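Side-chain contacts in protein FLUORESCENT IN BLUE LIGHT, chloroplastic (PDB 4YVO), which represses tetrapyrrole and chlorophyll biosynthesis in chloroplasts, probably by acting on HEMA1, to whose C-terminus it binds in the dark: residues S54-G59 / P88-K93; K60-N65 / Y72-I77; K93-L98 / S116-I121; S101-R104 / E110-Q113; S126-I131 / I159-T164. All coordinates share one frame; numbering follows the deposited sequence.

Interaction 1: S54-G59 / P88-K93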
# COMPACT_ATOMS: atom_id res chain seq x y z
N SER A 54 -12.02 -3.64 -11.49
CA SER A 54 -12.24 -5.06 -11.20
C SER A 54 -11.11 -5.66 -10.37
O SER A 54 -11.35 -6.33 -9.37
CB SER A 54 -12.40 -5.84 -12.50
OG SER A 54 -12.62 -7.22 -12.24
N LYS A 55 -9.87 -5.41 -10.80
CA LYS A 55 -8.71 -6.00 -10.13
C LYS A 55 -8.53 -5.49 -8.70
O LYS A 55 -8.11 -6.25 -7.83
CB LYS A 55 -7.44 -5.76 -10.95
CG LYS A 55 -7.36 -6.55 -12.24
CD LYS A 55 -7.31 -8.03 -11.97
CE LYS A 55 -7.30 -8.82 -13.26
NZ LYS A 55 -7.83 -10.19 -13.05
N LEU A 56 -8.84 -4.22 -8.46
CA LEU A 56 -8.79 -3.71 -7.10
C LEU A 56 -9.83 -4.40 -6.22
O LEU A 56 -9.55 -4.76 -5.08
CB LEU A 56 -8.96 -2.19 -7.06
CG LEU A 56 -7.78 -1.39 -7.62
CD1 LEU A 56 -8.17 0.08 -7.72
CD2 LEU A 56 -6.53 -1.57 -6.74
N LYS A 57 -11.03 -4.60 -6.76
CA LYS A 57 -12.10 -5.26 -6.02
C LYS A 57 -11.73 -6.71 -5.70
O LYS A 57 -11.87 -7.16 -4.55
CB LYS A 57 -13.41 -5.21 -6.82
N THR A 58 -11.25 -7.43 -6.70
CA THR A 58 -10.94 -8.84 -6.50
C THR A 58 -9.72 -9.01 -5.59
O THR A 58 -9.68 -9.92 -4.76
CB THR A 58 -10.78 -9.61 -7.83
OG1 THR A 58 -9.76 -8.99 -8.63
CG2 THR A 58 -12.09 -9.59 -8.61
N GLY A 59 -8.73 -8.13 -5.74
CA GLY A 59 -7.60 -8.12 -4.82
C GLY A 59 -8.03 -7.95 -3.38
O GLY A 59 -7.58 -8.68 -2.49
N PRO A 88 -2.62 8.19 -10.78
CA PRO A 88 -1.86 8.00 -9.53
C PRO A 88 -2.74 7.69 -8.32
O PRO A 88 -2.28 7.04 -7.39
CB PRO A 88 -1.15 9.35 -9.36
CG PRO A 88 -1.99 10.33 -10.14
CD PRO A 88 -2.48 9.55 -11.32
N THR A 89 -3.99 8.15 -8.34
CA THR A 89 -4.89 7.86 -7.23
C THR A 89 -5.15 6.36 -7.14
O THR A 89 -5.09 5.76 -6.06
CB THR A 89 -6.21 8.62 -7.38
OG1 THR A 89 -5.95 10.03 -7.44
CG2 THR A 89 -7.13 8.33 -6.20
N GLU A 90 -5.43 5.74 -8.28
CA GLU A 90 -5.65 4.30 -8.31
C GLU A 90 -4.34 3.55 -8.12
O GLU A 90 -4.32 2.46 -7.54
CB GLU A 90 -6.33 3.88 -9.62
CG GLU A 90 -7.72 4.48 -9.79
CD GLU A 90 -8.60 4.24 -8.59
OE1 GLU A 90 -8.98 3.07 -8.35
OE2 GLU A 90 -8.92 5.21 -7.88
N GLU A 91 -3.24 4.14 -8.59
CA GLU A 91 -1.93 3.54 -8.38
C GLU A 91 -1.63 3.37 -6.90
O GLU A 91 -1.09 2.34 -6.47
CB GLU A 91 -0.83 4.38 -9.05
CG GLU A 91 0.52 3.70 -9.04
CD GLU A 91 1.61 4.56 -9.66
OE1 GLU A 91 1.30 5.65 -10.18
OE2 GLU A 91 2.79 4.13 -9.62
N LYS A 92 -1.97 4.38 -6.10
CA LYS A 92 -1.78 4.30 -4.66
C LYS A 92 -2.61 3.18 -4.03
O LYS A 92 -2.15 2.52 -3.10
CB LYS A 92 -2.05 5.66 -4.00
CG LYS A 92 -0.97 6.68 -4.33
CD LYS A 92 -0.99 7.90 -3.42
CE LYS A 92 -2.30 8.65 -3.47
NZ LYS A 92 -2.35 9.79 -2.48
N LYS A 93 -3.82 2.96 -4.53
CA LYS A 93 -4.66 1.89 -4.00
C LYS A 93 -4.03 0.52 -4.30
O LYS A 93 -4.03 -0.39 -3.47
CB LYS A 93 -6.08 1.96 -4.57
CG LYS A 93 -6.84 3.24 -4.22
CD LYS A 93 -8.25 3.21 -4.79
CE LYS A 93 -8.93 4.57 -4.66
NZ LYS A 93 -10.19 4.65 -5.44

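Interaction 2: K60-N65 / Y72-I77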
# COMPACT_ATOMS: atom_id res chain seq x y z
N LYS A 60 -8.91 -6.98 -3.13
CA LYS A 60 -9.40 -6.74 -1.77
C LYS A 60 -10.15 -7.95 -1.22
O LYS A 60 -10.02 -8.28 -0.04
CB LYS A 60 -10.28 -5.49 -1.72
CG LYS A 60 -9.50 -4.20 -1.94
CD LYS A 60 -10.43 -3.01 -2.16
CE LYS A 60 -10.85 -2.37 -0.85
NZ LYS A 60 -9.84 -1.40 -0.36
N THR A 61 -10.93 -8.62 -2.07
CA THR A 61 -11.66 -9.81 -1.64
C THR A 61 -10.71 -10.95 -1.27
O THR A 61 -10.87 -11.59 -0.23
CB THR A 61 -12.66 -10.27 -2.73
OG1 THR A 61 -13.63 -9.23 -2.94
CG2 THR A 61 -13.37 -11.54 -2.30
N PHE A 62 -9.70 -11.19 -2.10
CA PHE A 62 -8.70 -12.20 -1.77
C PHE A 62 -8.04 -11.89 -0.42
O PHE A 62 -7.83 -12.78 0.39
CB PHE A 62 -7.63 -12.30 -2.87
CG PHE A 62 -8.05 -13.10 -4.07
CD1 PHE A 62 -8.61 -14.36 -3.93
CD2 PHE A 62 -7.88 -12.58 -5.35
CE1 PHE A 62 -8.98 -15.10 -5.05
CE2 PHE A 62 -8.26 -13.31 -6.47
CZ PHE A 62 -8.81 -14.57 -6.32
N LEU A 63 -7.71 -10.62 -0.20
CA LEU A 63 -7.12 -10.19 1.07
C LEU A 63 -8.03 -10.50 2.25
O LEU A 63 -7.59 -11.07 3.26
CB LEU A 63 -6.80 -8.70 1.07
CG LEU A 63 -5.40 -8.24 0.68
CD1 LEU A 63 -5.24 -6.78 1.07
CD2 LEU A 63 -4.34 -9.10 1.34
N ARG A 64 -9.30 -10.14 2.11
CA ARG A 64 -10.29 -10.38 3.16
C ARG A 64 -10.43 -11.87 3.46
O ARG A 64 -10.74 -12.27 4.58
CB ARG A 64 -11.66 -9.82 2.78
CG ARG A 64 -11.75 -8.30 2.79
CD ARG A 64 -13.21 -7.85 2.83
NE ARG A 64 -14.03 -8.52 1.83
CZ ARG A 64 -14.15 -8.12 0.57
NH1 ARG A 64 -13.49 -7.04 0.16
NH2 ARG A 64 -14.92 -8.79 -0.28
N ASN A 65 -10.21 -12.69 2.43
CA ASN A 65 -10.37 -14.13 2.56
C ASN A 65 -9.05 -14.86 2.82
O ASN A 65 -8.96 -16.08 2.65
CB ASN A 65 -11.06 -14.69 1.32
CG ASN A 65 -12.51 -14.28 1.23
OD1 ASN A 65 -13.18 -14.08 2.25
ND2 ASN A 65 -13.02 -14.17 0.01
N TYR A 72 -2.05 -10.51 -4.27
CA TYR A 72 -0.88 -9.87 -4.86
C TYR A 72 -0.99 -9.83 -6.39
O TYR A 72 -0.75 -8.80 -7.02
CB TYR A 72 0.40 -10.60 -4.42
CG TYR A 72 1.68 -10.00 -4.96
CD1 TYR A 72 2.12 -10.29 -6.25
CD2 TYR A 72 2.47 -9.17 -4.17
CE1 TYR A 72 3.29 -9.76 -6.74
CE2 TYR A 72 3.65 -8.64 -4.66
CZ TYR A 72 4.06 -8.94 -5.95
OH TYR A 72 5.22 -8.42 -6.46
N THR A 73 -1.36 -10.97 -6.99
CA THR A 73 -1.50 -11.05 -8.44
C THR A 73 -2.48 -10.01 -8.97
O THR A 73 -2.20 -9.34 -9.97
CB THR A 73 -1.98 -12.45 -8.85
OG1 THR A 73 -1.02 -13.41 -8.40
CG2 THR A 73 -2.13 -12.56 -10.36
N GLU A 74 -3.62 -9.86 -8.30
CA GLU A 74 -4.62 -8.89 -8.72
C GLU A 74 -4.11 -7.47 -8.59
O GLU A 74 -4.25 -6.66 -9.51
CB GLU A 74 -5.91 -9.06 -7.91
CG GLU A 74 -6.56 -10.43 -8.03
CD GLU A 74 -6.99 -10.76 -9.45
OE1 GLU A 74 -8.15 -10.45 -9.80
OE2 GLU A 74 -6.18 -11.31 -10.22
N PHE A 75 -3.52 -7.15 -7.44
CA PHE A 75 -3.04 -5.79 -7.19
C PHE A 75 -1.87 -5.42 -8.11
O PHE A 75 -1.69 -4.25 -8.47
CB PHE A 75 -2.63 -5.62 -5.73
CG PHE A 75 -3.79 -5.55 -4.77
CD1 PHE A 75 -4.78 -4.59 -4.92
CD2 PHE A 75 -3.86 -6.41 -3.68
CE1 PHE A 75 -5.83 -4.51 -4.02
CE2 PHE A 75 -4.90 -6.33 -2.77
CZ PHE A 75 -5.89 -5.38 -2.94
N LYS A 76 -1.06 -6.41 -8.49
CA LYS A 76 0.07 -6.17 -9.38
C LYS A 76 -0.44 -5.77 -10.77
O LYS A 76 0.11 -4.88 -11.41
CB LYS A 76 0.98 -7.40 -9.47
CG LYS A 76 2.36 -7.14 -10.05
CD LYS A 76 3.21 -6.29 -9.08
CE LYS A 76 4.70 -6.29 -9.43
NZ LYS A 76 5.43 -7.60 -9.21
N ILE A 77 -1.50 -6.43 -11.23
CA ILE A 77 -2.16 -6.03 -12.48
C ILE A 77 -2.75 -4.63 -12.35
O ILE A 77 -2.61 -3.80 -13.25
CB ILE A 77 -3.26 -7.04 -12.89
CG1 ILE A 77 -2.63 -8.39 -13.21
CG2 ILE A 77 -4.06 -6.52 -14.10
CD1 ILE A 77 -3.64 -9.51 -13.41

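Interaction 3: K93-L98 / S116-I121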
# COMPACT_ATOMS: atom_id res chain seq x y z
N LYS A 93 -3.82 2.96 -4.53
CA LYS A 93 -4.66 1.89 -4.00
C LYS A 93 -4.03 0.52 -4.30
O LYS A 93 -4.03 -0.39 -3.47
CB LYS A 93 -6.08 1.96 -4.57
CG LYS A 93 -6.84 3.24 -4.22
CD LYS A 93 -8.25 3.21 -4.79
CE LYS A 93 -8.93 4.57 -4.66
NZ LYS A 93 -10.19 4.65 -5.44
N ALA A 94 -3.49 0.38 -5.51
CA ALA A 94 -2.83 -0.86 -5.89
C ALA A 94 -1.58 -1.09 -5.05
O ALA A 94 -1.33 -2.21 -4.58
CB ALA A 94 -2.50 -0.86 -7.38
N ALA A 95 -0.80 -0.03 -4.84
CA ALA A 95 0.42 -0.14 -4.05
C ALA A 95 0.11 -0.53 -2.60
O ALA A 95 0.81 -1.36 -2.02
CB ALA A 95 1.22 1.16 -4.10
N ARG A 96 -0.92 0.07 -2.02
CA ARG A 96 -1.34 -0.31 -0.68
C ARG A 96 -1.75 -1.78 -0.62
O ARG A 96 -1.41 -2.49 0.32
CB ARG A 96 -2.51 0.56 -0.22
CG ARG A 96 -3.15 0.07 1.08
CD ARG A 96 -4.21 1.03 1.58
NE ARG A 96 -5.19 1.31 0.55
CZ ARG A 96 -5.89 2.44 0.47
NH1 ARG A 96 -5.71 3.40 1.37
NH2 ARG A 96 -6.76 2.61 -0.51
N GLY A 97 -2.49 -2.23 -1.63
CA GLY A 97 -2.92 -3.62 -1.69
C GLY A 97 -1.72 -4.55 -1.77
O GLY A 97 -1.69 -5.59 -1.10
N LEU A 98 -0.74 -4.20 -2.59
CA LEU A 98 0.49 -4.98 -2.68
C LEU A 98 1.21 -5.04 -1.32
O LEU A 98 1.61 -6.12 -0.87
CB LEU A 98 1.42 -4.41 -3.75
CG LEU A 98 0.92 -4.66 -5.18
CD1 LEU A 98 1.62 -3.77 -6.19
CD2 LEU A 98 1.09 -6.13 -5.55
N SER A 116 5.82 2.49 0.56
CA SER A 116 6.61 3.70 0.30
C SER A 116 6.17 4.38 -0.98
O SER A 116 6.27 5.60 -1.09
CB SER A 116 8.11 3.39 0.27
OG SER A 116 8.54 2.99 1.56
N MET A 117 5.68 3.61 -1.95
CA MET A 117 5.16 4.19 -3.18
C MET A 117 3.96 5.08 -2.91
O MET A 117 3.79 6.10 -3.57
CB MET A 117 4.74 3.12 -4.18
CG MET A 117 5.87 2.42 -4.87
SD MET A 117 5.17 1.25 -6.03
CE MET A 117 4.15 2.32 -7.03
N VAL A 118 3.12 4.69 -1.96
CA VAL A 118 1.98 5.52 -1.58
C VAL A 118 2.49 6.90 -1.16
O VAL A 118 1.98 7.93 -1.61
CB VAL A 118 1.15 4.90 -0.44
CG1 VAL A 118 0.03 5.84 -0.03
CG2 VAL A 118 0.58 3.55 -0.87
N LEU A 119 3.53 6.91 -0.33
CA LEU A 119 4.12 8.17 0.13
C LEU A 119 4.75 8.95 -1.02
O LEU A 119 4.58 10.17 -1.14
CB LEU A 119 5.17 7.91 1.21
CG LEU A 119 4.64 7.19 2.46
CD1 LEU A 119 5.76 7.03 3.47
CD2 LEU A 119 3.45 7.92 3.09
N ALA A 120 5.48 8.25 -1.88
CA ALA A 120 6.19 8.91 -2.97
C ALA A 120 5.24 9.53 -3.99
O ALA A 120 5.43 10.67 -4.41
CB ALA A 120 7.16 7.95 -3.64
N ILE A 121 4.20 8.78 -4.37
CA ILE A 121 3.21 9.28 -5.32
C ILE A 121 2.48 10.49 -4.72
O ILE A 121 2.23 11.49 -5.39
CB ILE A 121 2.19 8.18 -5.70
CG1 ILE A 121 2.88 7.04 -6.45
CG2 ILE A 121 1.04 8.76 -6.53
CD1 ILE A 121 2.09 5.75 -6.43

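Interaction 4: S101-R104 / E110-Q113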
# COMPACT_ATOMS: atom_id res chain seq x y z
N SER A 101 -0.71 -7.25 1.04
CA SER A 101 -0.57 -8.64 0.63
C SER A 101 0.78 -9.20 1.05
O SER A 101 0.89 -10.35 1.51
CB SER A 101 -0.71 -8.77 -0.89
OG SER A 101 -2.00 -8.37 -1.32
N LEU A 102 1.82 -8.39 0.90
CA LEU A 102 3.16 -8.81 1.27
C LEU A 102 3.32 -8.93 2.79
O LEU A 102 3.98 -9.86 3.27
CB LEU A 102 4.20 -7.86 0.67
CG LEU A 102 4.32 -8.01 -0.85
CD1 LEU A 102 4.95 -6.76 -1.43
CD2 LEU A 102 5.11 -9.26 -1.21
N GLN A 103 2.71 -8.02 3.54
CA GLN A 103 2.69 -8.14 5.00
C GLN A 103 2.07 -9.47 5.44
O GLN A 103 2.60 -10.13 6.34
CB GLN A 103 1.92 -7.00 5.65
CG GLN A 103 2.66 -5.70 5.68
CD GLN A 103 1.80 -4.58 6.25
OE1 GLN A 103 1.13 -3.87 5.51
NE2 GLN A 103 1.78 -4.47 7.57
N ARG A 104 0.95 -9.84 4.84
CA ARG A 104 0.29 -11.11 5.18
C ARG A 104 1.19 -12.31 4.91
O ARG A 104 1.05 -13.35 5.55
CB ARG A 104 -1.01 -11.29 4.39
CG ARG A 104 -2.03 -10.19 4.58
CD ARG A 104 -2.76 -10.30 5.90
NE ARG A 104 -3.81 -9.30 5.98
CZ ARG A 104 -5.03 -9.45 5.47
NH1 ARG A 104 -5.36 -10.58 4.86
NH2 ARG A 104 -5.92 -8.48 5.59
N GLU A 110 9.76 -6.18 1.19
CA GLU A 110 9.05 -5.93 -0.05
C GLU A 110 7.82 -5.07 0.24
O GLU A 110 7.48 -4.17 -0.53
CB GLU A 110 8.62 -7.23 -0.73
CG GLU A 110 9.76 -8.07 -1.27
CD GLU A 110 9.25 -9.34 -1.91
OE1 GLU A 110 8.32 -9.25 -2.75
OE2 GLU A 110 9.77 -10.43 -1.58
N ALA A 111 7.14 -5.34 1.35
CA ALA A 111 5.95 -4.57 1.70
C ALA A 111 6.27 -3.09 1.84
O ALA A 111 5.54 -2.23 1.34
CB ALA A 111 5.31 -5.11 2.98
N ILE A 112 7.39 -2.79 2.49
CA ILE A 112 7.83 -1.40 2.66
C ILE A 112 8.03 -0.71 1.32
O ILE A 112 7.67 0.46 1.16
CB ILE A 112 9.09 -1.29 3.54
CG1 ILE A 112 8.74 -1.65 4.98
CG2 ILE A 112 9.69 0.11 3.49
CD1 ILE A 112 9.95 -1.98 5.85
N GLN A 113 8.57 -1.43 0.34
CA GLN A 113 8.74 -0.89 -1.01
C GLN A 113 7.41 -0.35 -1.55
O GLN A 113 7.35 0.75 -2.11
CB GLN A 113 9.30 -1.94 -1.97
CG GLN A 113 9.31 -1.51 -3.43
CD GLN A 113 9.66 -2.64 -4.38
OE1 GLN A 113 10.09 -3.71 -3.97
NE2 GLN A 113 9.47 -2.39 -5.68

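Interaction 5: S126-I131 / I159-T164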
# COMPACT_ATOMS: atom_id res chain seq x y z
N SER A 126 1.08 15.96 -4.89
CA SER A 126 0.52 16.82 -3.84
C SER A 126 -0.92 16.43 -3.53
O SER A 126 -1.83 17.26 -3.54
CB SER A 126 0.62 18.29 -4.23
OG SER A 126 1.97 18.64 -4.50
N GLU A 127 -1.12 15.14 -3.28
CA GLU A 127 -2.43 14.57 -3.07
C GLU A 127 -2.28 13.52 -1.97
O GLU A 127 -1.58 12.53 -2.14
CB GLU A 127 -2.95 13.96 -4.37
CG GLU A 127 -4.41 13.57 -4.35
CD GLU A 127 -4.63 12.25 -3.64
OE1 GLU A 127 -4.07 11.23 -4.09
OE2 GLU A 127 -5.35 12.25 -2.62
N ASP A 128 -2.94 13.76 -0.85
CA ASP A 128 -2.61 13.10 0.42
C ASP A 128 -3.35 11.83 0.79
O ASP A 128 -3.09 11.28 1.87
CB ASP A 128 -2.76 14.10 1.56
CG ASP A 128 -4.22 14.55 1.77
OD1 ASP A 128 -5.18 13.95 1.22
OD2 ASP A 128 -4.41 15.53 2.50
N SER A 129 -4.26 11.36 -0.06
CA SER A 129 -5.02 10.14 0.22
C SER A 129 -4.09 8.99 0.62
O SER A 129 -3.13 8.71 -0.08
CB SER A 129 -5.92 9.72 -0.97
OG SER A 129 -5.21 9.41 -2.15
N GLY A 130 -4.36 8.38 1.77
CA GLY A 130 -3.71 7.13 2.15
C GLY A 130 -2.37 7.24 2.85
O GLY A 130 -1.81 6.23 3.28
N ILE A 131 -1.82 8.45 2.99
CA ILE A 131 -0.51 8.48 3.62
C ILE A 131 -0.52 8.12 5.09
O ILE A 131 0.40 7.44 5.52
CB ILE A 131 0.35 9.72 3.34
CG1 ILE A 131 -0.15 10.96 4.08
CG2 ILE A 131 0.44 9.96 1.87
CD1 ILE A 131 0.92 12.04 4.11
N ILE A 159 1.03 8.56 14.46
CA ILE A 159 0.22 9.06 15.57
C ILE A 159 0.00 10.57 15.47
O ILE A 159 -1.12 11.06 15.69
CB ILE A 159 0.85 8.70 16.94
CG1 ILE A 159 0.93 7.18 17.12
CG2 ILE A 159 0.06 9.35 18.09
CD1 ILE A 159 -0.41 6.46 17.11
N ALA A 160 1.05 11.31 15.12
CA ALA A 160 0.95 12.76 14.99
C ALA A 160 -0.11 13.12 13.95
O ALA A 160 -0.89 14.06 14.11
CB ALA A 160 2.30 13.37 14.60
N ARG A 161 -0.14 12.34 12.88
CA ARG A 161 -1.10 12.58 11.82
C ARG A 161 -2.52 12.20 12.27
O ARG A 161 -3.47 12.96 12.03
CB ARG A 161 -0.68 11.85 10.55
CG ARG A 161 -1.41 12.29 9.34
CD ARG A 161 -0.66 11.90 8.08
NE ARG A 161 -1.49 12.18 6.91
CZ ARG A 161 -1.45 13.31 6.22
NH1 ARG A 161 -0.59 14.28 6.55
NH2 ARG A 161 -2.26 13.44 5.18
N LEU A 162 -2.68 11.06 12.93
CA LEU A 162 -3.98 10.66 13.49
C LEU A 162 -4.55 11.70 14.45
O LEU A 162 -5.77 11.89 14.53
CB LEU A 162 -3.87 9.32 14.23
CG LEU A 162 -3.68 8.06 13.39
CD1 LEU A 162 -3.52 6.86 14.31
CD2 LEU A 162 -4.86 7.85 12.43
N GLU A 163 -3.67 12.38 15.17
CA GLU A 163 -4.10 13.42 16.11
C GLU A 163 -4.72 14.63 15.42
O GLU A 163 -5.39 15.45 16.07
CB GLU A 163 -2.94 13.82 17.03
CG GLU A 163 -2.64 12.73 18.04
CD GLU A 163 -1.36 12.97 18.82
OE1 GLU A 163 -0.55 13.81 18.40
OE2 GLU A 163 -1.18 12.30 19.86
N THR A 164 -4.50 14.75 14.11
CA THR A 164 -5.04 15.84 13.31
C THR A 164 -6.28 15.41 12.50
O THR A 164 -6.79 16.18 11.69
CB THR A 164 -3.98 16.47 12.35
OG1 THR A 164 -3.61 15.54 11.33
CG2 THR A 164 -2.73 16.94 13.12
O HOH W 1 -3.52 10.88 4.69

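Interaction 1: S54-G59 / P88-K93
L56 reaches from helix 48-64 across to helix 88-104 and touches E90 and K93 with its two methyl branches. The nonpolar contacts divide between these tips: CD2 of L56 meets K93 at the root of its side chain, 4.2 Å from CB, and at its backbone carbonyl carbon. The other branch meets a polar group, with CD1 of L56 only 3.2 Å from OE1 of E90, a close methyl-to-carboxylate approach. Both segments belong to the helical array of the tetratricopeptide repeat (TPR) domain, segment 54-59 on helix 48-64 and segment 88-93 on helix 88-104; L56 also packs on F75 and A78 of the intervening helix 68-84. The electrostatic part lies wholly within segment 88-93. E90 folds back at chi2 (-52°), which brings its carboxylate beside L56, while the extended K93 chain carries its amine to OE2 of E90, a salt bridge of 2.8 Å between NZ and OE2 that uses the syn lone pair. Were E90 replaced by an alanine, the K93 amine would probably lose this charged mate and CD1 of L56 its nearest neighbour across the contact.

Interaction 2: K60-N65 / Y72-I77
F75 points its ring at the preceding helix and ends against K60 and L63. The CZ corner lies 3.4 Å from K60 N and 3.9 Å from K60 CG, the latter in the ring plane at its edge, whereas K60 N is reached obliquely. With chi1 at -73°, CG of F75 stands anti to the carbonyl carbon, and the ring is sent across the gap between the helices. L63 meets CE2 of F75 through CD1 at 3.9 Å, although this leucine was modelled in two conformers and the detail holds for one. A second pair lies alongside: the CD2 to CE2 edge of the F62 ring receives CG of E74, CD2 to CG being 3.7 Å. E74 bends at chi2, and its carboxylate plane stands 87° from the ring of F62. The acid end has partners elsewhere, OE1 being bound by T58 and by K55.

Both segments lie in the first annotated TPR; the local axes of 60-64 and 72-77 run antiparallel, 156° between their directions, and approach to 9.3 Å. A serine at F75 would probably open a gap next to K60 and L63 and remove the ring on which L98 also packs. The side chains meet carbon to carbon, and the one polar atom close to the F75 ring is the backbone N of K60, which implies that cohesion between these side chains comes mainly from shape and the burial of apolar surface.

Interaction 3: K93-L98 / S116-I121
A95 meets M117 and V118 through its single methyl group, CB of A95 sitting 4.0 Å from CB of M117 and 4.1 Å from CG2 of V118. That same valine branch also reaches the backbone of the opposing helix, CG2 of V118 lying 4.0 Å from R96 N. Its chi1 of 177° sends CG1 anti to the backbone N and turns CG2 anti to the carbonyl carbon, which presents CG2 to the A95-R96 turn. R96 adds only the base of its side chain, and its guanidinium leads away to a long, weak ion pair with E133.

Because segment 93-98 offers no more than a methyl at A95, the backbones come close: the CA atoms of A95 and V118 are 6.4 Å apart, and the local axes approach to 8.6 Å. Further out, M117 extends through chi2 and bends at chi3 (56°), and it packs on E91; I121 settles on P88, E91 and K92. A94 and L98 also pack on helix 68-84, A94 on A78 and L98 on Y72 and L79. L119 faces helix 131-144.

Each of these two helices is thus packed on its chain neighbours as well as on its partner. An antiparallel pair of this kind, with 159° between the directions of the two segments and lying in the second annotated repeat, is the helical hairpin that characterises the TPR fold.

Interaction 4: S101-R104 / E110-Q113
Q103 OE1 is hydrogen-bonded to NE2 of H115, a residue just beyond segment 110-113, and this bond ties the amide end of the side chain to the partner helix while CG of Q103 rests 3.8 Å from CB of A111. The same alanine methyl receives CB of L102, also at 3.8 Å, so A111 is held between two consecutive side chains of helix 88-104. There the backbones nearly meet, with the CA atoms of L102 and A111 just 5.1 Å apart.

L102 makes the other half of the contact and divides its two branches over E110. CD1 of L102 lies against the backbone of E110, 3.7 Å from its carbonyl carbon, and against CB as well; CD2 of L102 approaches the carboxylate, 3.6 Å from OE1 of E110. With chi1 of L102 at -70° and chi2 at 160°, the fork opens toward segment 110-113. E110, extended beyond CG with chi2 at 180°, runs at about a right angle to the leucine, which sets its carboxylate beside CD2.

These helices, 88-104 and 108-125, form the antiparallel hairpin of the second annotated TPR, and the contact closes it near the short connection between them. A small residue at the place of A111, the twentieth of the repeat, is a familiar feature of TPR sequences, consistent with the tight approach seen here.

Neighbouring helices cover the flanks. C141 of helix 131-144 packs on Q103, A111 and I112, whereas S101 and L102 face helix 68-84 through A71, F75 and Y72. R104, in the conformer described, donates from NH1 to the carbonyl oxygen of L63 in the first repeat.

Interaction 5: S126-I131 / I159-T164
R161 makes a surface contact with D128 and I131, reaching from the last helix, 148-162, to the loop that joins helices 108-125 and 131-144. The tie is partly an aliphatic group laid on the guanidinium face and partly carried by water. CD1 of I131 lies over the centre of that face, 3.4 Å from CZ of R161, and CG1 lies over the NE-CZ-NH2 part of the same face; the isoleucine was modelled in two conformers, so this placement describes one of them. A chi1 of -166° swings CG of R161 away from the backbone N, and the chain runs extended to NE, long enough to span the gap.

A water lies at the guanidinium edge, in its plane, accepting from NH2 of R161 at 2.9 Å and donating to the carbonyl oxygen of D128 at 2.9 Å. The D128 carboxylate stays beyond salt-bridge range, with OD2 4.0 Å from NH2 of R161 and its plane turned 74° from the guanidinium, a separation that would probably leave only a modest attraction. T132, next to the loop, is hydrogen-bonded to NE of R161.

Helix 148-162 is the closing helix of the third annotated TPR, and R161 thus joins the end of that repeat to the entrance of helix 131-144. The loop is shaped by a type II turn from D128 to I131, with G130 at the N-cap position with positive phi. OE2 of E127 accepts from S129 N at 2.9 Å. At the other end of the arginine, R161 O takes two donors from T164, its backbone N and its hydroxyl, with T164 OG1 2.7 Å from R161 O.

In the fold
The five contacts run along successive helices of the TPR domain. Interactions 1 and 2 share helix 48-64, their centres about 9 Å apart, and meet through E74, whose OE1 is 2.5 Å from T58 OG1, a probable hydrogen bond. Interactions 1 and 3 share K93 on helix 88-104, and interaction 4 lies further along the same hairpin, its centre about 10 Å from that of interaction 3. K92 carries interaction 1 to interaction 5, its NZ 2.8 Å from E127 OE1 in a salt bridge, whereas L119 packs on I131 to join interactions 3 and 5. Interactions 2 and 5 lie on opposite sides of the chain's centre, about 24 Å apart between centres.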